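Local coordinates for protein diaminobutyrate-pyruvate transaminase and L-2,4-diaminobutyrate decarboxylase (Vibrio parahaemolyticus, PDB 2QMA) that probably works as a two-part pyridoxal 5'-phosphate enzyme of diaminobutyrate metabolism, this C-terminal part being its decarboxylase-like domain, at residues F429-E434 with D439-A444. Numbering follows the deposited sequence.
Sequences FRATHE and DELNKA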
loop_
_atom_site.group_PDB
_atom_site.type_symbol
_atom_site.label_atom_id
_atom_site.label_comp_id
_atom_site.label_asym_id
_atom_site.label_seq_id
_atom_site.Cartn_x
_atom_site.Cartn_y
_atom_site.Cartn_z
ATOM N N PHE A 429 -24.973 7.684 19.927
ATOM C CA PHE A 429 -26.368 7.822 20.315
ATOM C C PHE A 429 -27.131 6.574 19.942
ATOM O O PHE A 429 -26.585 5.668 19.360
ATOM C CB PHE A 429 -26.974 9.036 19.601
ATOM C CG PHE A 429 -27.208 8.818 18.124
ATOM C CD1 PHE A 429 -28.502 8.561 17.638
ATOM C CD2 PHE A 429 -26.154 8.874 17.222
ATOM C CE1 PHE A 429 -28.741 8.365 16.270
ATOM C CE2 PHE A 429 -26.376 8.696 15.844
ATOM C CZ PHE A 429 -27.676 8.434 15.376
ATOM N N ARG A 430 -28.405 6.530 20.285
ATOM C CA ARG A 430 -29.200 5.369 19.955
ATOM C C ARG A 430 -30.627 5.819 19.804
ATOM O O ARG A 430 -30.987 6.874 20.332
ATOM C CB ARG A 430 -29.068 4.295 21.040
ATOM C CG ARG A 430 -29.604 4.679 22.401
ATOM C CD ARG A 430 -29.589 3.450 23.266
ATOM N NE ARG A 430 -29.919 3.712 24.659
ATOM C CZ ARG A 430 -29.817 2.796 25.620
ATOM N NH1 ARG A 430 -29.398 1.566 25.332
ATOM N NH2 ARG A 430 -30.122 3.107 26.873
ATOM N N ALA A 431 -31.408 5.077 19.010
ATOM C CA ALA A 431 -32.861 5.223 19.019
ATOM C C ALA A 431 -33.403 4.744 20.364
ATOM O O ALA A 431 -32.936 3.745 20.914
ATOM C CB ALA A 431 -33.491 4.432 17.880
ATOM N N THR A 432 -34.391 5.458 20.886
ATOM C CA THR A 432 -34.950 5.129 22.187
ATOM C C THR A 432 -36.453 4.755 22.073
ATOM O O THR A 432 -37.103 5.077 21.070
ATOM C CB THR A 432 -34.642 6.262 23.199
ATOM O OG1 THR A 432 -34.798 5.779 24.532
ATOM C CG2 THR A 432 -35.538 7.473 22.958
ATOM N N HIS A 433 -36.974 4.044 23.077
ATOM C CA HIS A 433 -38.382 3.583 23.130
ATOM C C HIS A 433 -38.664 3.179 24.582
ATOM O O HIS A 433 -37.757 2.667 25.259
ATOM C CB HIS A 433 -38.587 2.371 22.212
ATOM C CG HIS A 433 -40.030 2.034 21.950
ATOM N ND1 HIS A 433 -40.696 1.028 22.618
ATOM C CD2 HIS A 433 -40.929 2.569 21.089
ATOM C CE1 HIS A 433 -41.944 0.964 22.186
ATOM N NE2 HIS A 433 -42.110 1.884 21.253
ATOM N N GLU A 434 -39.892 3.410 25.061
ATOM C CA GLU A 434 -40.245 3.131 26.477
ATOM C C GLU A 434 -40.241 1.649 26.900
ATOM O O GLU A 434 -40.080 1.355 28.084
ATOM C CB GLU A 434 -41.575 3.806 26.920
ATOM C CG GLU A 434 -42.598 4.115 25.816
ATOM C CD GLU A 434 -44.055 4.020 26.285
ATOM O OE1 GLU A 434 -44.653 2.924 26.179
ATOM O OE2 GLU A 434 -44.626 5.043 26.732
ATOM N N ASP A 439 -31.017 -2.571 22.561
ATOM C CA ASP A 439 -29.867 -3.244 21.954
ATOM C C ASP A 439 -30.310 -3.932 20.665
ATOM O O ASP A 439 -29.628 -3.861 19.633
ATOM C CB ASP A 439 -29.202 -4.241 22.930
ATOM C CG ASP A 439 -28.342 -3.544 23.995
ATOM O OD1 ASP A 439 -28.027 -2.341 23.839
ATOM O OD2 ASP A 439 -27.961 -4.193 24.999
ATOM N N GLU A 440 -31.480 -4.558 20.727
ATOM C CA GLU A 440 -32.025 -5.289 19.597
ATOM C C GLU A 440 -32.455 -4.328 18.501
ATOM O O GLU A 440 -32.163 -4.564 17.328
ATOM C CB GLU A 440 -33.202 -6.163 20.048
ATOM C CG GLU A 440 -33.801 -7.010 18.939
ATOM C CD GLU A 440 -35.257 -7.370 19.184
ATOM O OE1 GLU A 440 -35.668 -7.492 20.361
ATOM O OE2 GLU A 440 -35.996 -7.517 18.187
ATOM N N LEU A 441 -33.145 -3.256 18.904
ATOM C CA LEU A 441 -33.702 -2.267 17.985
ATOM C C LEU A 441 -32.592 -1.561 17.223
ATOM O O LEU A 441 -32.622 -1.485 16.003
ATOM C CB LEU A 441 -34.572 -1.253 18.744
ATOM C CG LEU A 441 -34.946 0.048 18.033
ATOM C CD1 LEU A 441 -35.857 -0.247 16.838
ATOM C CD2 LEU A 441 -35.585 1.067 18.970
ATOM N N ASN A 442 -31.585 -1.082 17.948
ATOM C CA ASN A 442 -30.494 -0.353 17.302
ATOM C C ASN A 442 -29.584 -1.211 16.424
ATOM O O ASN A 442 -29.109 -0.761 15.371
ATOM C CB ASN A 442 -29.712 0.477 18.327
ATOM C CG ASN A 442 -30.499 1.659 18.812
ATOM O OD1 ASN A 442 -30.505 2.721 18.173
ATOM N ND2 ASN A 442 -31.181 1.496 19.953
ATOM N N LYS A 443 -29.358 -2.458 16.821
ATOM C CA LYS A 443 -28.688 -3.399 15.922
ATOM C C LYS A 443 -29.443 -3.609 14.606
ATOM O O LYS A 443 -28.853 -3.568 13.518
ATOM C CB LYS A 443 -28.457 -4.741 16.610
ATOM C CG LYS A 443 -27.262 -4.704 17.521
ATOM C CD LYS A 443 -26.526 -6.029 17.486
ATOM C CE LYS A 443 -26.836 -6.829 18.719
ATOM N NZ LYS A 443 -26.540 -6.073 19.973
ATOM N N ALA A 444 -30.747 -3.824 14.708
ATOM C CA ALA A 444 -31.537 -4.136 13.547
ATOM C C ALA A 444 -31.626 -2.897 12.637
ATOM O O ALA A 444 -31.445 -3.006 11.426
ATOM C CB ALA A 444 -32.904 -4.642 13.961
HETATM O O HOH W 1 -29.116 0.226 22.680
#
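Asn442 reads the backbone of Ala431 with both ends of its side-chain amide. Its OD1 accepts from Ala431 N at 2.7 Å, using an in-plane lone pair, although the hydrogen bond is bent, 146° at the hydrogen. Its ND2 donates to Ala431 O at 3.0 Å, and this bond is nearly straight (174°). Ala431 O lies almost in the plane of the Asn442 amide. ND2 also donates to Leu438 O. CG of Asn442 stands anti to its own carbonyl carbon (chi1 -71°), which carries the amide toward the strand. In this tight part OD1 also sits 3.5 Å from Ala431 CB, and Arg430 CB packs against the amide. Beside it, Leu441 CD2 meets Ala431 CB at 4.1 Å.

The side of Arg430 and Asp439 is looser. Arg430 NH1 and Asp439 OD1 are 4.4 Å apart, too far for a salt bridge. One water accepts from Arg430 NH1 and donates to Asp439 OD1, 3.0 Å from each; it lies at the guanidinium edge, in its plane. Arg430 NE pairs with Glu417, and Asp439 OD1 also accepts from Thr466 N. The contact ties helix 438-452 to the end of strand 426-431, in the four-stranded antiparallel sheet. The paired bonds, with Leu438 O, give the buried amide its partners and satisfy Ala431 N and O.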